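Local atomic coordinates of diaphanous protein (Entamoeba histolytica, PDB entry 4DVG), a protein that probably binds Rho-family GTPases through its GTPase-binding and FH3 regions and, as a diaphanous-related formin, probably takes part in regulated actin assembly. Residues 177-182 with 239-244; 221-226 with 265-270; 247-252 with 259-264; 275-280 with 290-295. One frame throughout, in Å; residues are numbered along the deposited sequence.

Contact 1 of 4, residues 177-182 with 239-244; sequences DILLEI and HASLVL
L179 is the bump and A240 the hollow in this packing of helix 172-187 against helix 236-249. The two segments run in nearly the same direction, 25° apart with their axes 9.7 Å from each other, and a small side chain on one lets a branched one on the other come close. With CG of L179 anti to the backbone N (chi1 178°), its methyl CD2 drops onto the A240 methyl, CD2 to CB 3.3 Å, and also reaches the backbone at S241 N, 3.6 Å from the same CD2. L180 leans in from the flank, its CD2 lying 4.0 Å from A240 CB, so the alanine methyl is touched by two leucines. One turn further on the roles change: L244 pushes its CD2 between L179 CD1 and I182 CG2, at 4.2 Å from each. F225 of helix 223-228 packs on L179, S241 and L244, a third helix against this seam. The polar end of S241 is turned to its own helix, where OG bonds to F237 O. The contact is chiefly between apolar side chains, with L179 also resting on the S241 backbone, and its cohesion rests mainly on apolar burial and fit.

Contact 2 of 4, residues 221-226 with 265-270; sequences KFLSFF and IEIGLV
K221 begins the contact with its backbone, since its carbonyl oxygen O lies 3.6 Å from CD1 of I267 while the lysine chain leads elsewhere. F222, at the N-cap position of helix 223-228, adds its CB at 3.7 Å from the same I267 CD1; its ring goes on to stack with F264. L223 gives a looser touch, CD1 to I267 CG2 at 4.5 Å. At F226 the helix delivers its main contribution: the ring slides past I267, whose CG1 stands over one face toward the rim, and F226 CB is 3.9 Å from I267 CD1. Farther out, the ring meets L269 at its edge, CE1 to CD1 3.5 Å. I267 reaches all four residues because its CG1 stands between the backbone N and the carbonyl carbon (chi1 59°), extending CD1 into the bend of the other segment. Next to it, G268 is the C-prime residue of a Schellman motif, with G268 N directed to I265 O and L269 N to F264 O; its positive phi turns the chain from helix 254-265 into helix 269-277. The Schellman bonds join backbone groups within the turn, while the contacts across the interface are hydrocarbon and aromatic packing.

Contact 3 of 4, residues 247-252 with 259-264; sequences NLIDQP and DVRNSF
D259 O, just ahead of the V260 that packs against I249, is gripped by two donors of S263: the backbone N at 3.2 Å and the hydroxyl OG at 3.3 Å from D259 O, arriving from opposite faces of its plane. A second carbonyl is held on the other segment, where Q251 NE2 donates to L248 O (2.9 Å) along a nearly straight line, 164° at the hydrogen. That bond folds the glutamine back over the end of helix 236-249, and V260 CG1 rests 3.6 Å from L248 O. Between these polar fringes the contact is apolar. The I249 and V260 side chains meet at a slant, CG1 of I249 3.6 Å from CG1 of V260, and I249 CD1 reaches R261 CB at 4.0 Å. A bend in the arginine chain at chi3 (19°) sets the R261 guanidinium so that I249 CG2 lies over the centre of one of its faces, while NH2 makes a salt bridge with D301. L248 meets F264 at about a right angle, its CD1 at the ring edge, 4.0 Å from F264 CZ. Here two consecutive helices turn back on each other through a short connection that includes an inverse gamma turn centred on D250. F294 and W298 of helix 290-309 pack beside R261, F222 packs on L248 and S263, and N247 touches S186 and S187 of helix 172-187.

Contact 4 of 4, residues 275-280 with 290-295; sequences NMKNTE and SINDFF
K277 reaches out to F295 between two consecutive helices of the FH3 region, helix 269-277 and the start of helix 290-309, in an all-helical fold that is probably an armadillo-like array as in related formins. The lysine chain is extended beyond CG, and this length carries its ammonium to the ring: NZ is 4.0 Å from the F295 centroid and 32° off the ring normal, an off-centre cation-pi contact. F294 CD2 sits over the ring from the other side of its plane, and I291 CG2 lies in plane at the edge. Those two neighbours and the lysine leave the phenyl flanked on three sides. I291 serves both of its partners with separate branches. Its CG2 touches K277 CE at 3.9 Å, while CD1 meets M276. The selenomethionine bends at chi3 (60°), bringing its CE to 3.9 Å from I291 CD1; F229 and W281 from nearby loops also touch M276. This half of the contact is buried, whereas K277 is exposed. Just beyond K277, T279 turns its hydroxyl back, donating from OG1 to N275 O at 2.9 Å.

In the fold
From the N terminus, helix 172-187 opens the first loop, which contact 1 closes on helix 236-249 with 56 residues between its segments, tying the GTPase-binding region to the FH3 region. Contact 2 opens inside that loop, at 221-226, and closes beyond it at 265-270, so the two cross; F225 packs against contact 1 from there. Contact 3 is nested within contact 2, a short turnback between helices 236-249 and 254-265, and F222 packs into it. Contact 4 follows in series, closing the loop from helix 269-277 to helix 290-309. F294 of that last helix touches L269, I249 and R261, linking contact 4 to contacts 2 and 3.

Contact 1 of 4, residues 177-182 with 239-244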
loop_
_atom_site.group_PDB
_atom_site.type_symbol
_atom_site.label_atom_id
_atom_site.label_comp_id
_atom_site.label_asym_id
_atom_site.label_seq_id
_atom_site.Cartn_x
_atom_site.Cartn_y
_atom_site.Cartn_z
ATOM N N ASP B 177 4.973 3.225 9.175
ATOM C CA ASP B 177 5.223 3.633 7.801
ATOM C C ASP B 177 6.153 4.828 7.794
ATOM O O ASP B 177 7.038 4.955 6.936
ATOM C CB ASP B 177 3.926 3.958 7.072
ATOM C CG ASP B 177 3.125 2.716 6.743
ATOM O OD1 ASP B 177 3.771 1.703 6.380
ATOM O OD2 ASP B 177 1.863 2.753 6.855
ATOM N N ILE B 178 5.965 5.689 8.779
ATOM C CA ILE B 178 6.805 6.859 8.900
ATOM C C ILE B 178 8.221 6.436 9.286
ATOM O O ILE B 178 9.217 6.930 8.721
ATOM C CB ILE B 178 6.200 7.864 9.881
ATOM C CG1 ILE B 178 4.898 8.408 9.293
ATOM C CG2 ILE B 178 7.154 8.984 10.134
ATOM C CD1 ILE B 178 4.101 9.242 10.262
ATOM N N LEU B 179 8.307 5.484 10.209
ATOM C CA LEU B 179 9.610 5.034 10.661
ATOM C C LEU B 179 10.390 4.454 9.483
ATOM O O LEU B 179 11.567 4.772 9.282
ATOM C CB LEU B 179 9.479 4.008 11.775
ATOM C CG LEU B 179 10.794 3.430 12.302
ATOM C CD1 LEU B 179 11.396 4.314 13.378
ATOM C CD2 LEU B 179 10.580 2.026 12.826
ATOM N N LEU B 180 9.714 3.614 8.700
ATOM C CA LEU B 180 10.314 2.998 7.539
ATOM C C LEU B 180 10.829 4.051 6.565
ATOM O O LEU B 180 11.884 3.869 5.932
ATOM C CB LEU B 180 9.323 2.088 6.840
ATOM C CG LEU B 180 9.000 0.764 7.525
ATOM C CD1 LEU B 180 7.945 0.031 6.690
ATOM C CD2 LEU B 180 10.258 -0.112 7.708
ATOM N N GLU B 181 10.094 5.153 6.454
ATOM C CA GLU B 181 10.542 6.245 5.609
ATOM C C GLU B 181 11.760 6.995 6.210
ATOM O O GLU B 181 12.736 7.248 5.506
ATOM C CB GLU B 181 9.387 7.171 5.212
ATOM C CG GLU B 181 9.804 8.358 4.323
ATOM C CD GLU B 181 10.669 7.963 3.136
ATOM O OE1 GLU B 181 10.605 6.804 2.693
ATOM O OE2 GLU B 181 11.418 8.821 2.639
ATOM N N ILE B 182 11.721 7.301 7.508
ATOM C CA ILE B 182 12.899 7.839 8.194
ATOM C C ILE B 182 14.129 6.923 8.009
ATOM O O ILE B 182 15.236 7.407 7.796
ATOM C CB ILE B 182 12.670 7.978 9.705
ATOM C CG1 ILE B 182 11.325 8.637 10.027
ATOM C CG2 ILE B 182 13.832 8.645 10.367
ATOM C CD1 ILE B 182 11.288 10.086 9.882
ATOM N N HIS B 239 12.090 -4.310 14.993
ATOM C CA HIS B 239 13.146 -4.486 14.022
ATOM C C HIS B 239 13.531 -3.162 13.374
ATOM O O HIS B 239 14.707 -2.814 13.327
ATOM C CB HIS B 239 12.800 -5.499 12.937
ATOM C CG HIS B 239 13.877 -5.625 11.906
ATOM N ND1 HIS B 239 13.724 -5.189 10.609
ATOM C CD2 HIS B 239 15.151 -6.074 12.005
ATOM C CE1 HIS B 239 14.842 -5.404 9.940
ATOM N NE2 HIS B 239 15.726 -5.938 10.766
ATOM N N ALA B 240 12.548 -2.426 12.869
ATOM C CA ALA B 240 12.861 -1.257 12.057
ATOM C C ALA B 240 13.547 -0.199 12.904
ATOM O O ALA B 240 14.445 0.507 12.429
ATOM C CB ALA B 240 11.617 -0.706 11.371
ATOM N N SER B 241 13.131 -0.122 14.166
ATOM C CA SER B 241 13.733 0.769 15.142
ATOM C C SER B 241 15.199 0.383 15.390
ATOM O O SER B 241 16.082 1.228 15.424
ATOM C CB SER B 241 12.952 0.713 16.441
ATOM O OG SER B 241 11.661 1.276 16.303
ATOM N N LEU B 242 15.462 -0.906 15.542
ATOM C CA LEU B 242 16.834 -1.356 15.672
ATOM C C LEU B 242 17.685 -0.956 14.470
ATOM O O LEU B 242 18.819 -0.519 14.619
ATOM C CB LEU B 242 16.882 -2.861 15.911
ATOM C CG LEU B 242 16.482 -3.123 17.365
ATOM C CD1 LEU B 242 16.041 -4.548 17.640
ATOM C CD2 LEU B 242 17.650 -2.718 18.265
ATOM N N VAL B 243 17.133 -1.103 13.277
ATOM C CA VAL B 243 17.879 -0.786 12.077
ATOM C C VAL B 243 18.246 0.685 12.060
ATOM O O VAL B 243 19.366 1.048 11.731
ATOM C CB VAL B 243 17.102 -1.162 10.816
ATOM C CG1 VAL B 243 17.842 -0.692 9.607
ATOM C CG2 VAL B 243 16.871 -2.671 10.763
ATOM N N LEU B 244 17.310 1.534 12.455
ATOM C CA LEU B 244 17.573 2.973 12.514
ATOM C C LEU B 244 18.678 3.317 13.527
ATOM O O LEU B 244 19.555 4.150 13.270
ATOM C CB LEU B 244 16.297 3.739 12.883
ATOM C CG LEU B 244 16.544 5.235 12.958
ATOM C CD1 LEU B 244 17.135 5.641 11.637
ATOM C CD2 LEU B 244 15.283 6.023 13.289
#

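Contact 2 of 4, residues 221-226 with 265-270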
loop_
_atom_site.group_PDB
_atom_site.type_symbol
_atom_site.label_atom_id
_atom_site.label_comp_id
_atom_site.label_asym_id
_atom_site.label_seq_id
_atom_site.Cartn_x
_atom_site.Cartn_y
_atom_site.Cartn_z
ATOM N N LYS B 221 18.133 13.761 23.431
ATOM C CA LYS B 221 18.192 13.338 22.025
ATOM C C LYS B 221 17.608 11.957 21.911
ATOM O O LYS B 221 17.918 11.097 22.728
ATOM C CB LYS B 221 19.626 13.297 21.522
ATOM C CG LYS B 221 19.818 13.662 20.054
ATOM C CD LYS B 221 21.304 13.572 19.739
ATOM C CE LYS B 221 21.652 13.848 18.298
ATOM N NZ LYS B 221 23.120 13.619 18.140
ATOM N N PHE B 222 16.759 11.751 20.907
ATOM C CA PHE B 222 16.244 10.418 20.623
ATOM C C PHE B 222 15.129 9.930 21.557
ATOM O O PHE B 222 14.669 8.809 21.420
ATOM C CB PHE B 222 17.383 9.407 20.674
ATOM C CG PHE B 222 18.437 9.634 19.654
ATOM C CD1 PHE B 222 18.098 9.957 18.353
ATOM C CD2 PHE B 222 19.775 9.518 19.990
ATOM C CE1 PHE B 222 19.092 10.145 17.397
ATOM C CE2 PHE B 222 20.757 9.716 19.054
ATOM C CZ PHE B 222 20.419 10.027 17.755
ATOM N N LEU B 223 14.689 10.756 22.501
ATOM C CA LEU B 223 13.814 10.259 23.548
ATOM C C LEU B 223 12.477 9.730 23.026
ATOM O O LEU B 223 12.130 8.573 23.266
ATOM C CB LEU B 223 13.594 11.314 24.614
ATOM C CG LEU B 223 12.774 10.883 25.819
ATOM C CD1 LEU B 223 13.404 9.673 26.522
ATOM C CD2 LEU B 223 12.645 12.045 26.757
ATOM N N SER B 224 11.727 10.550 22.301
ATOM C CA SER B 224 10.402 10.098 21.888
ATOM C C SER B 224 10.414 8.901 20.912
ATOM O O SER B 224 9.605 7.980 21.061
ATOM C CB SER B 224 9.515 11.252 21.402
ATOM O OG SER B 224 10.168 12.043 20.454
ATOM N N PHE B 225 11.323 8.906 19.936
ATOM C CA PHE B 225 11.533 7.722 19.106
ATOM C C PHE B 225 11.817 6.498 19.971
ATOM O O PHE B 225 11.187 5.442 19.818
ATOM C CB PHE B 225 12.684 7.943 18.122
ATOM C CG PHE B 225 13.286 6.689 17.592
ATOM C CD1 PHE B 225 12.494 5.638 17.172
ATOM C CD2 PHE B 225 14.657 6.569 17.480
ATOM C CE1 PHE B 225 13.065 4.480 16.663
ATOM C CE2 PHE B 225 15.239 5.414 16.961
ATOM C CZ PHE B 225 14.431 4.358 16.565
ATOM N N PHE B 226 12.762 6.639 20.889
ATOM C CA PHE B 226 13.159 5.501 21.686
ATOM C C PHE B 226 11.995 4.994 22.549
ATOM O O PHE B 226 11.840 3.793 22.766
ATOM C CB PHE B 226 14.375 5.847 22.542
ATOM C CG PHE B 226 14.681 4.824 23.577
ATOM C CD1 PHE B 226 15.371 3.669 23.242
ATOM C CD2 PHE B 226 14.254 4.998 24.883
ATOM C CE1 PHE B 226 15.649 2.701 24.201
ATOM C CE2 PHE B 226 14.521 4.032 25.850
ATOM C CZ PHE B 226 15.231 2.884 25.502
ATOM N N ILE B 265 22.670 5.248 25.257
ATOM C CA ILE B 265 22.902 4.690 26.577
ATOM C C ILE B 265 22.258 5.584 27.626
ATOM O O ILE B 265 21.623 5.101 28.563
ATOM C CB ILE B 265 24.383 4.561 26.878
ATOM C CG1 ILE B 265 24.974 3.387 26.096
ATOM C CG2 ILE B 265 24.595 4.353 28.371
ATOM C CD1 ILE B 265 26.454 3.498 25.917
ATOM N N GLU B 266 22.404 6.890 27.432
ATOM C CA GLU B 266 21.934 7.888 28.374
ATOM C C GLU B 266 20.427 7.806 28.605
ATOM O O GLU B 266 19.945 8.265 29.631
ATOM C CB GLU B 266 22.325 9.277 27.868
ATOM C CG GLU B 266 22.276 10.403 28.888
ATOM C CD GLU B 266 22.678 11.748 28.282
ATOM O OE1 GLU B 266 23.434 11.762 27.279
ATOM O OE2 GLU B 266 22.232 12.792 28.806
ATOM N N ILE B 267 19.686 7.217 27.663
ATOM C CA ILE B 267 18.225 7.178 27.752
ATOM C C ILE B 267 17.633 5.779 27.907
ATOM O O ILE B 267 16.434 5.577 27.713
ATOM C CB ILE B 267 17.536 7.877 26.560
ATOM C CG1 ILE B 267 17.955 7.227 25.246
ATOM C CG2 ILE B 267 17.846 9.359 26.551
ATOM C CD1 ILE B 267 17.313 7.829 24.060
ATOM N N GLY B 268 18.469 4.818 28.272
ATOM C CA GLY B 268 17.976 3.505 28.632
ATOM C C GLY B 268 18.053 2.384 27.609
ATOM O O GLY B 268 17.544 1.284 27.875
ATOM N N LEU B 269 18.713 2.634 26.475
ATOM C CA LEU B 269 18.869 1.628 25.428
ATOM C C LEU B 269 19.459 0.322 25.906
ATOM O O LEU B 269 18.913 -0.750 25.652
ATOM C CB LEU B 269 19.741 2.134 24.296
ATOM C CG LEU B 269 19.716 1.112 23.159
ATOM C CD1 LEU B 269 18.265 0.876 22.765
ATOM C CD2 LEU B 269 20.559 1.579 21.968
ATOM N N VAL B 270 20.592 0.399 26.582
ATOM C CA VAL B 270 21.273 -0.822 26.993
ATOM C C VAL B 270 20.378 -1.741 27.821
ATOM O O VAL B 270 20.258 -2.940 27.531
ATOM C CB VAL B 270 22.567 -0.490 27.750
ATOM C CG1 VAL B 270 23.130 -1.734 28.410
ATOM C CG2 VAL B 270 23.577 0.142 26.798
#

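Contact 3 of 4, residues 247-252 with 259-264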
loop_
_atom_site.group_PDB
_atom_site.type_symbol
_atom_site.label_atom_id
_atom_site.label_comp_id
_atom_site.label_asym_id
_atom_site.label_seq_id
_atom_site.Cartn_x
_atom_site.Cartn_y
_atom_site.Cartn_z
ATOM N N ASN B 247 22.035 2.298 12.342
ATOM C CA ASN B 247 22.463 3.190 11.269
ATOM C C ASN B 247 23.014 4.485 11.849
ATOM O O ASN B 247 24.016 5.001 11.380
ATOM C CB ASN B 247 21.340 3.482 10.261
ATOM C CG ASN B 247 20.962 2.251 9.423
ATOM O OD1 ASN B 247 21.561 1.179 9.568
ATOM N ND2 ASN B 247 19.946 2.397 8.562
ATOM N N LEU B 248 22.352 5.011 12.867
ATOM C CA LEU B 248 22.771 6.281 13.449
ATOM C C LEU B 248 24.114 6.144 14.159
ATOM O O LEU B 248 24.928 7.049 14.143
ATOM C CB LEU B 248 21.724 6.807 14.427
ATOM C CG LEU B 248 20.404 7.264 13.815
ATOM C CD1 LEU B 248 19.380 7.472 14.914
ATOM C CD2 LEU B 248 20.591 8.520 12.970
ATOM N N ILE B 249 24.323 5.000 14.785
ATOM C CA ILE B 249 25.554 4.702 15.471
ATOM C C ILE B 249 26.652 4.326 14.468
ATOM O O ILE B 249 27.822 4.612 14.690
ATOM C CB ILE B 249 25.319 3.569 16.481
ATOM C CG1 ILE B 249 24.349 4.049 17.564
ATOM C CG2 ILE B 249 26.636 3.081 17.078
ATOM C CD1 ILE B 249 23.870 2.933 18.500
ATOM N N ASP B 250 26.277 3.692 13.365
ATOM C CA ASP B 250 27.254 3.343 12.338
ATOM C C ASP B 250 27.853 4.587 11.685
ATOM O O ASP B 250 27.386 5.054 10.654
ATOM C CB ASP B 250 26.632 2.453 11.265
ATOM C CG ASP B 250 27.642 2.016 10.223
ATOM O OD1 ASP B 250 28.860 2.084 10.505
ATOM O OD2 ASP B 250 27.220 1.607 9.123
ATOM N N GLN B 251 28.897 5.116 12.300
ATOM C CA GLN B 251 29.583 6.284 11.789
ATOM C C GLN B 251 31.019 5.883 11.496
ATOM O O GLN B 251 31.529 4.911 12.060
ATOM C CB GLN B 251 29.546 7.410 12.815
ATOM C CG GLN B 251 28.150 7.870 13.205
ATOM C CD GLN B 251 27.479 8.704 12.130
ATOM O OE1 GLN B 251 28.141 9.248 11.244
ATOM N NE2 GLN B 251 26.154 8.810 12.205
ATOM N N PRO B 252 31.686 6.626 10.607
ATOM C CA PRO B 252 33.048 6.223 10.236
ATOM C C PRO B 252 34.055 6.491 11.361
ATOM O O PRO B 252 34.988 5.703 11.553
ATOM C CB PRO B 252 33.348 7.091 9.003
ATOM C CG PRO B 252 32.003 7.728 8.606
ATOM C CD PRO B 252 31.229 7.819 9.873
ATOM N N ASP B 259 29.873 8.832 20.604
ATOM C CA ASP B 259 28.976 9.947 20.944
ATOM C C ASP B 259 27.472 9.678 20.779
ATOM O O ASP B 259 26.679 9.942 21.691
ATOM C CB ASP B 259 29.363 11.183 20.121
ATOM C CG ASP B 259 28.598 12.430 20.534
ATOM O OD1 ASP B 259 28.964 13.046 21.568
ATOM O OD2 ASP B 259 27.640 12.800 19.814
ATOM N N VAL B 260 27.088 9.193 19.598
ATOM C CA VAL B 260 25.708 8.830 19.297
ATOM C C VAL B 260 25.213 7.711 20.224
ATOM O O VAL B 260 24.152 7.824 20.869
ATOM C CB VAL B 260 25.559 8.382 17.826
ATOM C CG1 VAL B 260 24.267 7.632 17.631
ATOM C CG2 VAL B 260 25.632 9.579 16.887
ATOM N N ARG B 261 25.979 6.630 20.295
ATOM C CA ARG B 261 25.640 5.552 21.210
ATOM C C ARG B 261 25.555 6.012 22.684
ATOM O O ARG B 261 24.705 5.519 23.426
ATOM C CB ARG B 261 26.586 4.360 21.058
ATOM C CG ARG B 261 26.225 3.204 21.988
ATOM C CD ARG B 261 27.143 2.025 21.831
ATOM N NE ARG B 261 28.366 2.463 21.181
ATOM C CZ ARG B 261 28.969 1.806 20.206
ATOM N NH1 ARG B 261 28.474 0.658 19.745
ATOM N NH2 ARG B 261 30.073 2.302 19.705
ATOM N N ASN B 262 26.418 6.940 23.111
ATOM C CA ASN B 262 26.311 7.468 24.475
ATOM C C ASN B 262 24.920 8.090 24.723
ATOM O O ASN B 262 24.296 7.799 25.743
ATOM C CB ASN B 262 27.420 8.466 24.809
ATOM C CG ASN B 262 28.763 7.795 25.145
ATOM O OD1 ASN B 262 28.851 6.586 25.398
ATOM N ND2 ASN B 262 29.827 8.610 25.164
ATOM N N SER B 263 24.446 8.918 23.782
ATOM C CA SER B 263 23.084 9.467 23.816
ATOM C C SER B 263 22.025 8.372 24.015
ATOM O O SER B 263 21.028 8.580 24.697
ATOM C CB SER B 263 22.722 10.173 22.507
ATOM O OG SER B 263 23.657 11.136 22.108
ATOM N N PHE B 264 22.218 7.223 23.384
ATOM C CA PHE B 264 21.253 6.144 23.508
ATOM C C PHE B 264 21.429 5.442 24.840
ATOM O O PHE B 264 20.456 5.075 25.487
ATOM C CB PHE B 264 21.380 5.136 22.350
ATOM C CG PHE B 264 20.658 5.552 21.103
ATOM C CD1 PHE B 264 19.280 5.426 21.011
ATOM C CD2 PHE B 264 21.356 6.075 20.018
ATOM C CE1 PHE B 264 18.610 5.817 19.858
ATOM C CE2 PHE B 264 20.688 6.480 18.861
ATOM C CZ PHE B 264 19.316 6.344 18.780
#

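Contact 4 of 4, residues 275-280 with 290-295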
loop_
_atom_site.group_PDB
_atom_site.type_symbol
_atom_site.label_atom_id
_atom_site.label_comp_id
_atom_site.label_asym_id
_atom_site.label_seq_id
_atom_site.Cartn_x
_atom_site.Cartn_y
_atom_site.Cartn_z
ATOM N N ASN B 275 16.997 -6.611 28.306
ATOM C CA ASN B 275 15.723 -7.228 28.705
ATOM C C ASN B 275 15.127 -8.087 27.585
ATOM O O ASN B 275 14.433 -9.060 27.848
ATOM C CB ASN B 275 14.693 -6.192 29.179
ATOM O OD1 ASN B 275 15.738 -6.247 31.341
ATOM N ND2 ASN B 275 14.378 -4.521 30.902
HETATM N N MSE B 276 15.407 -7.717 26.338
HETATM C CA MSE B 276 14.871 -8.429 25.184
HETATM C C MSE B 276 15.580 -9.755 24.974
HETATM O O MSE B 276 15.011 -10.687 24.412
HETATM C CB MSE B 276 14.973 -7.567 23.924
HETATM C CG MSE B 276 13.993 -6.388 23.919
HETATM SE SE MSE B 276 14.199 -5.063 22.463
HETATM C CE MSE B 276 13.916 -6.233 20.918
ATOM N N LYS B 277 16.824 -9.832 25.430
ATOM C CA LYS B 277 17.599 -11.065 25.347
ATOM C C LYS B 277 17.011 -12.161 26.241
ATOM O O LYS B 277 17.085 -13.343 25.910
ATOM C CB LYS B 277 19.064 -10.814 25.723
ATOM C CG LYS B 277 19.883 -10.043 24.688
ATOM C CD LYS B 277 21.355 -10.009 25.090
ATOM C CE LYS B 277 22.252 -9.608 23.932
ATOM N NZ LYS B 277 23.689 -9.537 24.325
ATOM N N ASN B 278 16.436 -11.769 27.376
ATOM C CA ASN B 278 15.803 -12.723 28.284
ATOM C C ASN B 278 14.356 -12.970 27.874
ATOM O O ASN B 278 13.562 -13.513 28.642
ATOM C CB ASN B 278 15.851 -12.218 29.735
ATOM C CG ASN B 278 17.275 -12.008 30.250
ATOM O OD1 ASN B 278 18.116 -11.411 29.578
ATOM N ND2 ASN B 278 17.544 -12.498 31.456
ATOM N N THR B 279 14.030 -12.572 26.648
ATOM C CA THR B 279 12.649 -12.502 26.183
ATOM C C THR B 279 12.450 -13.200 24.846
ATOM O O THR B 279 13.395 -13.386 24.077
ATOM C CB THR B 279 12.195 -11.030 26.048
ATOM O OG1 THR B 279 11.955 -10.482 27.352
ATOM C CG2 THR B 279 10.931 -10.918 25.218
ATOM N N GLU B 280 11.204 -13.578 24.578
ATOM C CA GLU B 280 10.833 -14.253 23.342
ATOM C C GLU B 280 11.311 -13.518 22.082
ATOM O O GLU B 280 11.262 -14.071 20.979
ATOM C CB GLU B 280 9.314 -14.441 23.294
ATOM C CG GLU B 280 8.855 -15.750 22.663
ATOM C CD GLU B 280 9.155 -16.953 23.537
ATOM O OE1 GLU B 280 10.052 -16.848 24.400
ATOM O OE2 GLU B 280 8.490 -17.998 23.365
ATOM N N SER B 290 20.373 -7.736 14.886
ATOM C CA SER B 290 20.529 -6.301 15.092
ATOM C C SER B 290 21.009 -6.014 16.506
ATOM O O SER B 290 21.825 -5.119 16.722
ATOM C CB SER B 290 19.219 -5.558 14.835
ATOM O OG SER B 290 18.873 -5.605 13.468
ATOM N N ILE B 291 20.487 -6.769 17.466
ATOM C CA ILE B 291 20.898 -6.611 18.847
ATOM C C ILE B 291 22.343 -7.072 19.009
ATOM O O ILE B 291 23.156 -6.367 19.607
ATOM C CB ILE B 291 19.980 -7.367 19.812
ATOM C CG1 ILE B 291 18.579 -6.749 19.800
ATOM C CG2 ILE B 291 20.542 -7.325 21.211
ATOM C CD1 ILE B 291 17.601 -7.430 20.737
ATOM N N ASN B 292 22.683 -8.236 18.463
ATOM C CA ASN B 292 24.078 -8.657 18.506
ATOM C C ASN B 292 25.005 -7.605 17.876
ATOM O O ASN B 292 26.099 -7.354 18.382
ATOM C CB ASN B 292 24.286 -10.036 17.868
ATOM C CG ASN B 292 23.845 -11.170 18.776
ATOM O OD1 ASN B 292 23.566 -10.948 19.956
ATOM N ND2 ASN B 292 23.778 -12.395 18.230
ATOM N N ASP B 293 24.558 -6.980 16.790
ATOM C CA ASP B 293 25.419 -6.073 16.047
ATOM C C ASP B 293 25.778 -4.919 16.947
ATOM O O ASP B 293 26.940 -4.505 17.000
ATOM C CB ASP B 293 24.754 -5.561 14.760
ATOM C CG ASP B 293 24.683 -6.628 13.665
ATOM O OD1 ASP B 293 25.305 -7.715 13.811
ATOM O OD2 ASP B 293 24.001 -6.372 12.650
ATOM N N PHE B 294 24.769 -4.421 17.658
ATOM C CA PHE B 294 24.929 -3.317 18.583
ATOM C C PHE B 294 26.021 -3.622 19.603
ATOM O O PHE B 294 26.956 -2.849 19.758
ATOM C CB PHE B 294 23.605 -3.000 19.294
ATOM C CG PHE B 294 23.720 -1.895 20.300
ATOM C CD1 PHE B 294 23.465 -0.586 19.940
ATOM C CD2 PHE B 294 24.123 -2.162 21.598
ATOM C CE1 PHE B 294 23.598 0.444 20.868
ATOM C CE2 PHE B 294 24.260 -1.145 22.530
ATOM C CZ PHE B 294 24.001 0.156 22.175
ATOM N N PHE B 295 25.909 -4.761 20.280
ATOM C CA PHE B 295 26.879 -5.137 21.310
ATOM C C PHE B 295 28.260 -5.406 20.739
ATOM O O PHE B 295 29.255 -4.909 21.264
ATOM C CB PHE B 295 26.376 -6.329 22.147
ATOM C CG PHE B 295 25.270 -5.959 23.087
ATOM C CD1 PHE B 295 25.529 -5.167 24.194
ATOM C CD2 PHE B 295 23.970 -6.348 22.834
ATOM C CE1 PHE B 295 24.527 -4.793 25.041
ATOM C CE2 PHE B 295 22.958 -5.983 23.682
ATOM C CZ PHE B 295 23.236 -5.199 24.788
#